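Local coordinates for Ice-binding protein (Leucosporidium, PDB 3UYU) that binds to the surface of ice crystals and inhibits their growth, conferring freeze tolerance with a low thermal hysteresis activity, at residues 12-17 and 77-82; 18-23 and 210-215; 32-37 and 65-70; 174-179 and 191-196; 186-191 and 206-211. The protein carries 2 engineered substitutions. All blocks are in the same frame, centred on the assembly; numbering follows the deposited sequence.

Interactions 2 to 5 each pair two parallel strands or their ends in a right-handed beta-helix; interaction 1 instead sets segment 12-17, which leads into strand 16-18, against helix 76-96 running along the flank of the coil. Interactions 1, 3 and 5 are buried; 1 is carried by side chains and a water, whereas 3 and 5 add apolar packing to backbone ladders; 1 and 3 also touch the second subunit. Interactions 2 and 4 are partly buried and share one sheet, where strand 212-216 neighbours 195-197, and waters and carboxylates accompany their backbone bonds. Interaction 2 holds the inferred ice-binding residue Ala214. Interactions 4 and 5 meet at Ala191, and 2 and 5 at Gln210 and Thr211.

Interaction 1. Residues 12-17 and 77-82; sequences SNFAIL and PNYLAA
Phe14 slides its ring past that of Tyr79, the two side chains running in opposite directions so that their far ends overlap. CZ of Phe14 lies 3.7 Å from CE2 of Tyr79; with centroids 5.7 Å apart and planes at 38°, the pair is an oblique aromatic contact. The same Phe14 CZ is 3.9 Å from CD2 of Leu80, whose side chain crosses it at about a right angle. Leu80 CD2 also meets CD1 of Leu17 at 3.9 Å, and that Leu17 methyl sits over the centre of the Phe14 ring, closing an apolar triangle between segment 12-17 and the helix. Tyr79 reaches across because its CG stands anti to the backbone N (chi1 -180°), which carries the phenol out to the 3-10 segment at 12-13. There Asn13 ND2 donates to Tyr79 OH over 3.2 Å at 151°, the oxygen lying slightly out of the amide plane. A water accepts from the phenol, 2.7 Å from Tyr79 OH, and donates to Asn13 O at 2.9 Å. It lies above the rim of the Phe14 ring, on the face turned from Leu17. The hydroxyl thus gives one bond and takes another, which should fix its rotation; Asn78 of the second subunit adds a weak hydrogen bond to it. Phe14 and Leu17 also touch Ala83, further along the helix. A single long alpha-helix packed along the side of a right-handed beta-helix, with large apolar side chains between, is characteristic of this ice-binding protein family.

Interaction 2. Residues 18-23 and 210-215; sequences AKAGIS and QTEVAL
Glu212 folds its carboxylate back over the peptide of Gly21, with OE1 3.1 Å from Gly21 CA and CD 3.4 Å from Gly21 O. The bend comes at chi2 (90°), after a first torsion that sets CG anti to the backbone N. Gly21 has backbone angles (phi 162°, psi 164°) that call for glycine, and a side chain on this face would run into Glu212 OE1. The carboxylate makes no direct hydrogen bond to Gly21; a water joins the two segments instead, donating to Glu212 OE1 at 2.9 Å and to Ala20 O. Further along the same face Ser23 OG touches CB of Ala214 at 3.4 Å, and a second water links that hydroxyl to Leu215 O. What positions these groups is the parallel ladder beneath: Val213 N to Gly21 O (3.0 Å), Ser23 N to Val213 O (2.9 Å) and Leu215 N to Ser23 O (2.8 Å). At the turn, Ala20 N donates to Thr211 O from above the carbonyl plane, and Lys19 N adds a weak bond to the same oxygen. Lys19 lays its aliphatic chain along Gln210 O before NZ reaches a salt bridge with Glu88 on helix 76-96. On the reverse face Ile22, Val213 and Leu215 gather around Ile16 in the interior, with Ala18 CB 4.0 Å from Val213 CG2. Hydrocarbon inside, and on the face carrying Ala214 small side chains, one carboxylate and bridging waters, are consistent with the ice-binding role inferred for that residue and for Thr45, which lies close to Ser23.

Interaction 3. Residues 32-37 and 65-70; sequences GDIGVS and GMIYAA. Engineered in segment 65-70: Met66 (natural residue Leu).
One face of the beta-helix is built from parallel strands stacked in register, and here Ile34 pairs with Ile67 and Gly35 with Tyr68. The backbone ladder runs from Ile34 N to Met66 O (3.0 Å), through Tyr68 N to Ile34 O (2.9 Å), to Val36 N and Tyr68 O (3.0 Å). Asp33 extends it by one rung with its side chain: OD1 accepts from Met66 N at 2.8 Å and 167°, the donor standing well above the carboxylate plane. The other oxygen, OD2, lies in the plane of the Tyr68 ring at its edge, 3.7 Å from CE2, and a water joins OD2 to Tyr68 OH. Both oxygens are therefore engaged, which should hold the carboxylate in its orientation. In this coil, residues on one side of the strands fill the interior while those on the other meet helix 76-96. Ile34 and Ile67 lie side by side and point the same way into that interior, CG1 to CG1 at 3.7 Å. The contact depends on chi1 of Ile34 (69°), which puts its CG1 between the backbone N and the carbonyl carbon. Next to them Val36 CG2 meets Ala69 CB at 3.9 Å, and Ile44 touches both Val36 and Ile67. Tyr68 lies on the opposite side, against Thr76 and Leu80. The end of Met66, an engineered residue present as selenomethionine, leads away from segment 32-37 onto Tyr57 and onto Thr74 of the second subunit.

Interaction 4. Residues 174-179 and 191-196; sequences GDDVTV and AKRFVT
Asp176 turns its carboxylate across the base of Phe194: OD1 takes a hydrogen bond from Phe194 N at 3.2 Å and lies equally near that residue's CB. With chi1 at -61° its CG stands anti to its own carbonyl carbon, and the N-H arrives from above the carboxylate plane. Phe194 has an unusual first torsion, -143°, away from the staggered positions, and the ring is carried off from Asp176 toward the next strand. Arg193 is bent at chi3, and its CD passes 3.7 Å from Asp175 OD1. The two side chains run side by side, yet NH1 is 3.8 Å from that oxygen, which lies well out of the guanidinium plane; the salt bridge is long and rests on charge alone. Lys192 places CB 3.3 Å from Gly174 O and then leads away. Inside, Val177 and Val195 share one rotamer, with CB of Val177 4.1 Å from CG2 of Val195. Thr178 and Thr196 likewise share theirs on the outer face, where a water ties Thr196 OG1 (2.8 Å) to Val177 O. The ladder of Val177 N to Phe194 O, Thr196 N to Val177 O and Val179 N to Thr196 O is nearly straight, the last bond reaching 176°. In the sheet, 177-179 lies between strands 150-152 and 195-197, while 195-197 borders 212-216, whose Glu212 and Ala214 meet the Phe194 ring.

Interaction 5. Residues 186-191 and 206-211; sequences EGVLLA and RVLSQT
Gly187 stands at a sharp corner of the chain, with a positive phi of 132°, and there the ladder to Arg206 begins on a weak bond: Arg206 N lies 3.3 Å from Gly187 O. Beyond the corner the strands settle into close register. Leu189 N gives Arg206 O an almost straight bond of 2.9 Å at 176°, Leu208 N follows to Leu189 O, Ala191 N to Leu208 O, and Gln210 N closes the series on Ala191 O at 2.9 Å. Leu208 carries the side-chain contact on the buried face it shares with Val188 and Leu190: its CD1 meets CD2 of Leu190 at 3.7 Å, the two leucines pointing the same way, and CG1 of Val188 at 4.2 Å from an oblique crossing. Such corners let a beta-helix fold its coil into separate faces, with consecutive coils stacked through parallel pairs like this one. Leu190 of this face meets Tyr91 and Ala94 on helix 76-96; Gln210, just past the strand, also touches Tyr91. The opposite face turns into the interior, where Leu189 CD2 and Val207 CG2 approach loosely at 4.5 Å and Ala191 pairs with Ser209. Buried Ser209 has its OG anti to the backbone N (chi1 168°), from where it accepts Thr211 N at 2.9 Å in an ST turn; the same hydroxyl is hydrogen-bonded to Arg193 O, so that two partners grip it where the strand leaves the sheet. Arg206, on the same face as Val188, sends its guanidinium away from segment 186-191, and its NH1 is hydrogen-bonded to Phe14 O, joining this ladder to the segment that faces the long helix.

Interaction 1. Residues 12-17 and 77-82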
# COMPACT_ATOMS: atom_id res chain seq x y z
N SER A 12 -4.32 8.09 -0.58
CA SER A 12 -5.21 8.98 0.19
C SER A 12 -4.41 9.83 1.18
O SER A 12 -5.04 10.67 1.86
CB SER A 12 -6.35 8.20 0.90
OG SER A 12 -5.83 7.50 1.94
N ASN A 13 -3.09 9.68 1.25
CA ASN A 13 -2.30 10.53 2.15
C ASN A 13 -1.71 11.72 1.42
O ASN A 13 -0.83 12.42 1.99
CB ASN A 13 -1.14 9.72 2.78
CG ASN A 13 -1.66 8.49 3.58
OD1 ASN A 13 -2.88 8.33 3.85
ND2 ASN A 13 -0.74 7.61 3.94
N PHE A 14 -2.14 11.91 0.17
CA PHE A 14 -1.55 13.00 -0.67
C PHE A 14 -2.63 13.90 -1.25
O PHE A 14 -3.63 13.45 -1.85
CB PHE A 14 -0.70 12.41 -1.86
CG PHE A 14 0.59 11.79 -1.43
CD1 PHE A 14 0.63 10.47 -0.91
CD2 PHE A 14 1.79 12.53 -1.47
CE1 PHE A 14 1.81 9.93 -0.45
CE2 PHE A 14 2.97 11.99 -1.03
CZ PHE A 14 2.97 10.65 -0.47
N ALA A 15 -2.32 15.20 -1.17
CA ALA A 15 -3.06 16.14 -2.01
C ALA A 15 -2.74 16.11 -3.48
O ALA A 15 -3.62 16.24 -4.31
CB ALA A 15 -2.84 17.57 -1.45
N ILE A 16 -1.45 15.96 -3.79
CA ILE A 16 -0.98 15.87 -5.16
C ILE A 16 0.11 14.79 -5.19
O ILE A 16 1.01 14.81 -4.33
CB ILE A 16 -0.35 17.23 -5.62
CG1 ILE A 16 -1.36 18.36 -5.50
CG2 ILE A 16 0.03 17.14 -7.08
CD1 ILE A 16 -0.76 19.72 -5.90
N LEU A 17 -0.02 13.86 -6.12
CA LEU A 17 1.00 12.83 -6.34
C LEU A 17 1.22 12.71 -7.82
O LEU A 17 0.28 12.63 -8.56
CB LEU A 17 0.53 11.48 -5.76
CG LEU A 17 1.56 10.33 -5.78
CD1 LEU A 17 2.71 10.58 -4.81
CD2 LEU A 17 0.84 9.05 -5.35
N PRO A 77 11.56 6.81 -0.23
CA PRO A 77 11.40 6.14 -1.52
C PRO A 77 10.35 4.99 -1.51
O PRO A 77 9.55 4.91 -2.42
CB PRO A 77 12.87 5.69 -1.88
CG PRO A 77 13.72 6.71 -1.11
CD PRO A 77 12.99 6.91 0.17
N ASN A 78 10.36 4.16 -0.45
CA ASN A 78 9.42 3.05 -0.47
C ASN A 78 7.99 3.49 -0.11
O ASN A 78 7.07 2.87 -0.61
CB ASN A 78 9.91 1.92 0.48
CG ASN A 78 11.02 1.11 -0.15
OD1 ASN A 78 11.11 0.97 -1.35
ND2 ASN A 78 11.82 0.53 0.68
N TYR A 79 7.85 4.56 0.69
CA TYR A 79 6.53 5.16 0.97
C TYR A 79 5.90 5.71 -0.33
O TYR A 79 4.74 5.41 -0.65
CB TYR A 79 6.74 6.27 1.97
CG TYR A 79 5.48 7.02 2.40
CD1 TYR A 79 4.41 6.36 3.03
CD2 TYR A 79 5.41 8.39 2.17
CE1 TYR A 79 3.27 7.07 3.44
CE2 TYR A 79 4.29 9.12 2.63
CZ TYR A 79 3.24 8.45 3.24
OH TYR A 79 2.08 9.10 3.67
N LEU A 80 6.70 6.47 -1.07
CA LEU A 80 6.27 6.96 -2.37
C LEU A 80 5.97 5.89 -3.41
O LEU A 80 5.01 5.99 -4.23
CB LEU A 80 7.32 7.95 -2.95
CG LEU A 80 7.32 9.37 -2.32
CD1 LEU A 80 8.62 10.02 -2.75
CD2 LEU A 80 6.09 10.16 -2.82
N ALA A 81 6.82 4.85 -3.46
CA ALA A 81 6.53 3.76 -4.36
C ALA A 81 5.18 3.12 -4.12
O ALA A 81 4.47 2.82 -5.11
CB ALA A 81 7.69 2.69 -4.29
N ALA A 82 4.83 2.98 -2.85
CA ALA A 82 3.55 2.40 -2.50
C ALA A 82 2.42 3.38 -2.87
O ALA A 82 1.41 2.98 -3.42
CB ALA A 82 3.48 2.07 -1.02
O HOH W 1 1.87 11.60 2.77

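Interaction 2. Residues 18-23 and 210-215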
# COMPACT_ATOMS: atom_id res chain seq x y z
N ALA A 18 2.49 12.74 -8.25
CA ALA A 18 2.79 12.72 -9.68
C ALA A 18 4.02 11.89 -9.94
O ALA A 18 4.86 11.77 -9.10
CB ALA A 18 2.97 14.17 -10.27
N LYS A 19 4.11 11.37 -11.14
CA LYS A 19 5.29 10.52 -11.46
C LYS A 19 6.44 11.29 -12.05
O LYS A 19 7.60 10.88 -11.90
CB LYS A 19 4.85 9.41 -12.43
CG LYS A 19 3.97 8.32 -11.73
CD LYS A 19 3.71 7.11 -12.62
CE LYS A 19 4.94 6.26 -12.61
NZ LYS A 19 4.51 5.03 -13.43
N ALA A 20 6.15 12.39 -12.74
CA ALA A 20 7.16 13.09 -13.53
C ALA A 20 7.57 14.44 -12.98
O ALA A 20 8.66 14.91 -13.20
CB ALA A 20 6.67 13.29 -14.96
N GLY A 21 6.66 15.08 -12.24
CA GLY A 21 6.95 16.40 -11.67
C GLY A 21 5.73 17.17 -11.22
O GLY A 21 4.60 16.81 -11.59
N ILE A 22 6.00 18.19 -10.41
CA ILE A 22 4.93 19.15 -10.01
C ILE A 22 5.53 20.52 -10.12
O ILE A 22 6.61 20.74 -9.56
CB ILE A 22 4.45 18.89 -8.59
CG1 ILE A 22 3.86 17.45 -8.45
CG2 ILE A 22 3.30 19.96 -8.12
CD1 ILE A 22 3.73 17.06 -6.93
N SER A 23 4.85 21.46 -10.81
CA SER A 23 5.39 22.85 -10.88
C SER A 23 4.36 23.81 -10.29
O SER A 23 3.17 23.46 -10.28
CB SER A 23 5.59 23.27 -12.35
OG SER A 23 4.42 23.13 -13.14
N GLN A 210 -0.24 10.27 -13.59
CA GLN A 210 0.90 9.40 -14.09
C GLN A 210 1.99 10.12 -14.86
O GLN A 210 3.04 9.51 -15.25
CB GLN A 210 0.34 8.28 -14.92
CG GLN A 210 -0.44 7.34 -13.97
CD GLN A 210 -1.01 6.07 -14.60
OE1 GLN A 210 -0.44 5.49 -15.54
NE2 GLN A 210 -2.14 5.62 -14.06
N THR A 211 1.83 11.43 -15.00
CA THR A 211 2.94 12.27 -15.55
C THR A 211 3.13 13.48 -14.67
O THR A 211 3.64 13.36 -13.58
CB THR A 211 2.76 12.58 -17.09
OG1 THR A 211 1.61 13.39 -17.33
CG2 THR A 211 2.60 11.36 -17.92
N GLU A 212 2.78 14.68 -15.14
CA GLU A 212 3.11 15.97 -14.48
C GLU A 212 1.85 16.75 -14.05
O GLU A 212 0.81 16.68 -14.72
CB GLU A 212 3.87 16.84 -15.54
CG GLU A 212 4.21 18.25 -15.12
CD GLU A 212 5.58 18.37 -14.45
OE1 GLU A 212 6.35 17.39 -14.56
OE2 GLU A 212 5.89 19.45 -13.84
N VAL A 213 2.01 17.48 -12.97
CA VAL A 213 0.95 18.42 -12.48
C VAL A 213 1.50 19.84 -12.50
O VAL A 213 2.57 20.11 -11.94
CB VAL A 213 0.47 18.03 -11.05
CG1 VAL A 213 -0.52 19.11 -10.48
CG2 VAL A 213 -0.13 16.64 -11.08
N ALA A 214 0.79 20.74 -13.20
CA ALA A 214 1.18 22.13 -13.17
C ALA A 214 0.13 22.97 -12.43
O ALA A 214 -1.08 22.91 -12.78
CB ALA A 214 1.36 22.64 -14.60
N LEU A 215 0.59 23.72 -11.44
CA LEU A 215 -0.29 24.60 -10.63
C LEU A 215 0.00 26.04 -11.06
O LEU A 215 1.17 26.43 -11.14
CB LEU A 215 0.04 24.48 -9.18
CG LEU A 215 -0.12 23.02 -8.71
CD1 LEU A 215 0.32 23.06 -7.33
CD2 LEU A 215 -1.58 22.42 -8.90
O HOH W 2 8.95 16.79 -15.57
O HOH W 3 3.12 25.73 -13.12

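Interaction 3. Residues 32-37 and 65-70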
# COMPACT_ATOMS: atom_id res chain seq x y z
N GLY A 32 -2.28 19.59 2.49
CA GLY A 32 -1.96 18.12 2.39
C GLY A 32 -0.61 17.96 1.78
O GLY A 32 -0.04 18.89 1.18
N ASP A 33 -0.11 16.72 1.89
CA ASP A 33 1.25 16.43 1.37
C ASP A 33 1.27 16.37 -0.13
O ASP A 33 0.28 16.05 -0.83
CB ASP A 33 1.72 15.07 1.93
CG ASP A 33 1.86 15.08 3.43
OD1 ASP A 33 1.88 16.13 4.11
OD2 ASP A 33 1.95 13.92 4.03
N ILE A 34 2.47 16.57 -0.69
CA ILE A 34 2.69 16.35 -2.08
C ILE A 34 3.94 15.43 -2.32
O ILE A 34 4.86 15.38 -1.46
CB ILE A 34 2.81 17.67 -2.93
CG1 ILE A 34 4.11 18.41 -2.60
CG2 ILE A 34 1.55 18.61 -2.71
CD1 ILE A 34 4.39 19.67 -3.55
N GLY A 35 3.88 14.73 -3.45
CA GLY A 35 4.94 13.76 -3.78
C GLY A 35 5.17 13.46 -5.21
O GLY A 35 4.28 13.56 -6.01
N VAL A 36 6.46 13.17 -5.53
CA VAL A 36 6.83 12.68 -6.84
C VAL A 36 7.69 11.43 -6.76
O VAL A 36 8.56 11.37 -5.87
CB VAL A 36 7.56 13.73 -7.74
CG1 VAL A 36 6.64 14.97 -7.96
CG2 VAL A 36 8.84 14.15 -7.16
N SER A 37 7.33 10.48 -7.62
CA SER A 37 8.12 9.22 -7.77
C SER A 37 7.69 8.61 -9.11
O SER A 37 6.51 8.45 -9.39
CB SER A 37 7.85 8.26 -6.60
OG SER A 37 8.51 7.01 -6.90
N GLY A 65 1.87 20.92 5.04
CA GLY A 65 2.15 19.46 5.03
C GLY A 65 3.58 19.29 4.60
O GLY A 65 4.42 20.18 4.82
N MSE A 66 3.87 18.10 4.08
CA MSE A 66 5.26 17.77 3.69
C MSE A 66 5.37 17.46 2.25
O MSE A 66 4.42 17.10 1.58
CB MSE A 66 5.69 16.51 4.47
CG MSE A 66 6.08 16.74 5.88
SE MSE A 66 4.55 16.96 7.03
CE MSE A 66 5.56 16.82 8.71
N ILE A 67 6.60 17.57 1.73
CA ILE A 67 6.88 17.38 0.32
C ILE A 67 7.88 16.24 0.24
O ILE A 67 8.88 16.29 0.92
CB ILE A 67 7.53 18.66 -0.32
CG1 ILE A 67 6.51 19.78 -0.18
CG2 ILE A 67 7.90 18.37 -1.80
CD1 ILE A 67 7.01 21.21 -0.38
N TYR A 68 7.59 15.31 -0.62
CA TYR A 68 8.38 14.03 -0.73
C TYR A 68 8.80 13.82 -2.17
O TYR A 68 8.06 14.03 -3.13
CB TYR A 68 7.49 12.84 -0.32
CG TYR A 68 7.06 12.85 1.13
CD1 TYR A 68 7.96 12.53 2.16
CD2 TYR A 68 5.73 13.16 1.48
CE1 TYR A 68 7.56 12.52 3.47
CE2 TYR A 68 5.35 13.18 2.81
CZ TYR A 68 6.27 12.87 3.82
OH TYR A 68 5.90 12.85 5.14
N ALA A 69 10.05 13.33 -2.35
CA ALA A 69 10.54 12.92 -3.69
C ALA A 69 11.35 11.64 -3.61
O ALA A 69 11.82 11.31 -2.52
CB ALA A 69 11.42 14.05 -4.29
N ALA A 70 11.50 11.04 -4.81
CA ALA A 70 12.02 9.62 -4.89
C ALA A 70 13.52 9.55 -4.43
O ALA A 70 13.97 8.44 -4.12
CB ALA A 70 11.83 9.03 -6.26
O HOH W 4 3.44 13.26 5.98

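Interaction 4. Residues 174-179 and 191-196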
# COMPACT_ATOMS: atom_id res chain seq x y z
N GLY A 174 -8.15 9.75 -19.47
CA GLY A 174 -7.04 9.14 -20.29
C GLY A 174 -6.03 10.17 -20.82
O GLY A 174 -4.83 9.86 -20.91
N ASP A 175 -6.51 11.37 -21.18
CA ASP A 175 -5.70 12.44 -21.80
C ASP A 175 -5.65 13.70 -20.88
O ASP A 175 -6.15 13.66 -19.76
CB ASP A 175 -6.22 12.78 -23.20
CG ASP A 175 -5.91 11.71 -24.25
OD1 ASP A 175 -4.80 11.10 -24.15
OD2 ASP A 175 -6.74 11.53 -25.20
N ASP A 176 -5.03 14.78 -21.31
CA ASP A 176 -4.77 15.93 -20.40
C ASP A 176 -6.02 16.53 -19.76
O ASP A 176 -7.08 16.60 -20.36
CB ASP A 176 -4.04 17.09 -21.11
CG ASP A 176 -2.65 16.70 -21.65
OD1 ASP A 176 -2.08 15.66 -21.25
OD2 ASP A 176 -2.12 17.48 -22.49
N VAL A 177 -5.82 16.99 -18.54
CA VAL A 177 -6.88 17.66 -17.76
C VAL A 177 -6.55 19.14 -17.66
O VAL A 177 -5.44 19.47 -17.26
CB VAL A 177 -7.03 17.06 -16.35
CG1 VAL A 177 -8.12 17.93 -15.52
CG2 VAL A 177 -7.47 15.55 -16.35
N THR A 178 -7.47 20.03 -18.03
CA THR A 178 -7.26 21.45 -17.81
C THR A 178 -8.39 22.03 -16.97
O THR A 178 -9.53 22.05 -17.41
CB THR A 178 -7.28 22.22 -19.15
OG1 THR A 178 -6.23 21.71 -19.98
CG2 THR A 178 -7.03 23.73 -18.90
N VAL A 179 -8.06 22.54 -15.79
CA VAL A 179 -9.08 23.19 -14.95
C VAL A 179 -8.90 24.68 -15.24
O VAL A 179 -7.84 25.25 -15.00
CB VAL A 179 -8.85 22.88 -13.44
CG1 VAL A 179 -9.88 23.56 -12.55
CG2 VAL A 179 -8.88 21.38 -13.19
N ALA A 191 -5.58 10.96 -13.20
CA ALA A 191 -5.14 11.38 -14.56
C ALA A 191 -4.02 10.52 -15.10
O ALA A 191 -3.05 10.27 -14.40
CB ALA A 191 -4.65 12.81 -14.49
N LYS A 192 -4.25 10.04 -16.32
CA LYS A 192 -3.17 9.33 -17.01
C LYS A 192 -2.02 10.21 -17.48
O LYS A 192 -0.87 9.75 -17.54
CB LYS A 192 -3.72 8.43 -18.12
CG LYS A 192 -2.66 7.47 -18.59
CD LYS A 192 -2.77 7.17 -20.03
CE LYS A 192 -2.03 5.87 -20.35
NZ LYS A 192 -1.98 5.06 -19.10
N ARG A 193 -2.33 11.45 -17.84
CA ARG A 193 -1.32 12.35 -18.41
C ARG A 193 -1.36 13.65 -17.64
O ARG A 193 -1.55 13.65 -16.42
CB ARG A 193 -1.56 12.53 -19.91
CG ARG A 193 -1.48 11.16 -20.70
CD ARG A 193 -1.75 11.38 -22.15
NE ARG A 193 -0.76 10.67 -22.96
CZ ARG A 193 -0.51 10.96 -24.24
NH1 ARG A 193 -1.21 11.92 -24.86
NH2 ARG A 193 0.42 10.28 -24.92
N PHE A 194 -1.23 14.77 -18.33
CA PHE A 194 -0.89 16.03 -17.69
C PHE A 194 -2.13 16.60 -16.98
O PHE A 194 -3.23 16.40 -17.47
CB PHE A 194 -0.48 17.02 -18.79
CG PHE A 194 0.63 17.93 -18.41
CD1 PHE A 194 0.41 19.02 -17.54
CD2 PHE A 194 1.92 17.74 -18.91
CE1 PHE A 194 1.40 19.89 -17.18
CE2 PHE A 194 2.94 18.62 -18.56
CZ PHE A 194 2.68 19.71 -17.69
N VAL A 195 -1.93 17.25 -15.83
CA VAL A 195 -3.01 18.07 -15.19
C VAL A 195 -2.49 19.47 -14.98
O VAL A 195 -1.41 19.66 -14.37
CB VAL A 195 -3.40 17.49 -13.80
CG1 VAL A 195 -4.55 18.33 -13.15
CG2 VAL A 195 -3.88 16.05 -13.92
N THR A 196 -3.27 20.47 -15.44
CA THR A 196 -2.95 21.88 -15.19
C THR A 196 -4.10 22.53 -14.45
O THR A 196 -5.23 22.44 -14.94
CB THR A 196 -2.84 22.62 -16.53
OG1 THR A 196 -1.80 21.97 -17.30
CG2 THR A 196 -2.43 24.11 -16.35
O HOH W 5 -4.36 13.49 -17.70
O HOH W 6 -2.95 19.89 -18.83

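Interaction 5. Residues 186-191 and 206-211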
# COMPACT_ATOMS: atom_id res chain seq x y z
N GLU A 186 -14.38 19.64 -7.58
CA GLU A 186 -14.60 18.75 -6.40
C GLU A 186 -14.35 17.29 -6.85
O GLU A 186 -14.98 16.83 -7.79
CB GLU A 186 -16.07 18.81 -5.92
CG GLU A 186 -16.46 20.13 -5.31
CD GLU A 186 -16.07 20.27 -3.83
OE1 GLU A 186 -16.13 19.29 -3.09
OE2 GLU A 186 -15.72 21.41 -3.40
N GLY A 187 -13.51 16.58 -6.10
CA GLY A 187 -13.35 15.14 -6.39
C GLY A 187 -11.89 14.73 -6.45
O GLY A 187 -10.95 15.53 -6.34
N VAL A 188 -11.73 13.41 -6.65
CA VAL A 188 -10.43 12.78 -6.88
C VAL A 188 -10.13 12.71 -8.37
O VAL A 188 -10.92 12.15 -9.15
CB VAL A 188 -10.43 11.36 -6.26
CG1 VAL A 188 -9.07 10.69 -6.51
CG2 VAL A 188 -10.66 11.42 -4.80
N LEU A 189 -9.06 13.35 -8.83
CA LEU A 189 -8.63 13.27 -10.23
C LEU A 189 -7.58 12.18 -10.42
O LEU A 189 -6.53 12.28 -9.80
CB LEU A 189 -8.04 14.62 -10.60
CG LEU A 189 -8.05 15.15 -12.00
CD1 LEU A 189 -9.41 14.88 -12.78
CD2 LEU A 189 -7.85 16.67 -11.80
N LEU A 190 -7.95 11.12 -11.16
CA LEU A 190 -7.00 10.02 -11.49
C LEU A 190 -6.69 10.24 -12.97
O LEU A 190 -7.43 9.78 -13.88
CB LEU A 190 -7.67 8.66 -11.25
CG LEU A 190 -8.03 8.35 -9.78
CD1 LEU A 190 -9.17 7.29 -9.73
CD2 LEU A 190 -6.86 7.84 -9.15
N ALA A 191 -5.58 10.96 -13.20
CA ALA A 191 -5.14 11.38 -14.56
C ALA A 191 -4.02 10.52 -15.10
O ALA A 191 -3.05 10.27 -14.40
CB ALA A 191 -4.65 12.81 -14.49
N ARG A 206 -8.18 15.51 -4.47
CA ARG A 206 -6.79 15.21 -4.70
C ARG A 206 -6.51 15.12 -6.20
O ARG A 206 -7.42 14.88 -6.99
CB ARG A 206 -6.46 13.81 -4.15
CG ARG A 206 -6.88 13.55 -2.79
CD ARG A 206 -6.64 11.98 -2.71
NE ARG A 206 -7.41 11.70 -1.58
CZ ARG A 206 -7.03 12.03 -0.37
NH1 ARG A 206 -5.83 12.65 -0.15
NH2 ARG A 206 -7.80 11.77 0.66
N VAL A 207 -5.22 15.29 -6.55
CA VAL A 207 -4.74 15.19 -7.92
C VAL A 207 -3.67 14.08 -8.00
O VAL A 207 -2.64 14.19 -7.38
CB VAL A 207 -4.17 16.53 -8.43
CG1 VAL A 207 -3.72 16.41 -9.88
CG2 VAL A 207 -5.27 17.63 -8.30
N LEU A 208 -3.98 13.06 -8.78
CA LEU A 208 -3.10 11.86 -8.87
C LEU A 208 -2.77 11.72 -10.34
O LEU A 208 -3.62 11.31 -11.08
CB LEU A 208 -3.82 10.64 -8.31
CG LEU A 208 -4.38 10.79 -6.83
CD1 LEU A 208 -5.07 9.54 -6.38
CD2 LEU A 208 -3.24 10.99 -5.84
N SER A 209 -1.53 12.04 -10.74
CA SER A 209 -1.23 11.99 -12.18
C SER A 209 -0.10 11.03 -12.50
O SER A 209 0.92 11.06 -11.78
CB SER A 209 -0.77 13.39 -12.64
OG SER A 209 -0.20 13.29 -13.96
N GLN A 210 -0.24 10.27 -13.59
CA GLN A 210 0.90 9.40 -14.09
C GLN A 210 1.99 10.12 -14.86
O GLN A 210 3.04 9.51 -15.25
CB GLN A 210 0.34 8.28 -14.92
CG GLN A 210 -0.44 7.34 -13.97
CD GLN A 210 -1.01 6.07 -14.60
OE1 GLN A 210 -0.44 5.49 -15.54
NE2 GLN A 210 -2.14 5.62 -14.06
N THR A 211 1.83 11.43 -15.00
CA THR A 211 2.94 12.27 -15.55
C THR A 211 3.13 13.48 -14.67
O THR A 211 3.64 13.36 -13.58
CB THR A 211 2.76 12.58 -17.09
OG1 THR A 211 1.61 13.39 -17.33
CG2 THR A 211 2.60 11.36 -17.92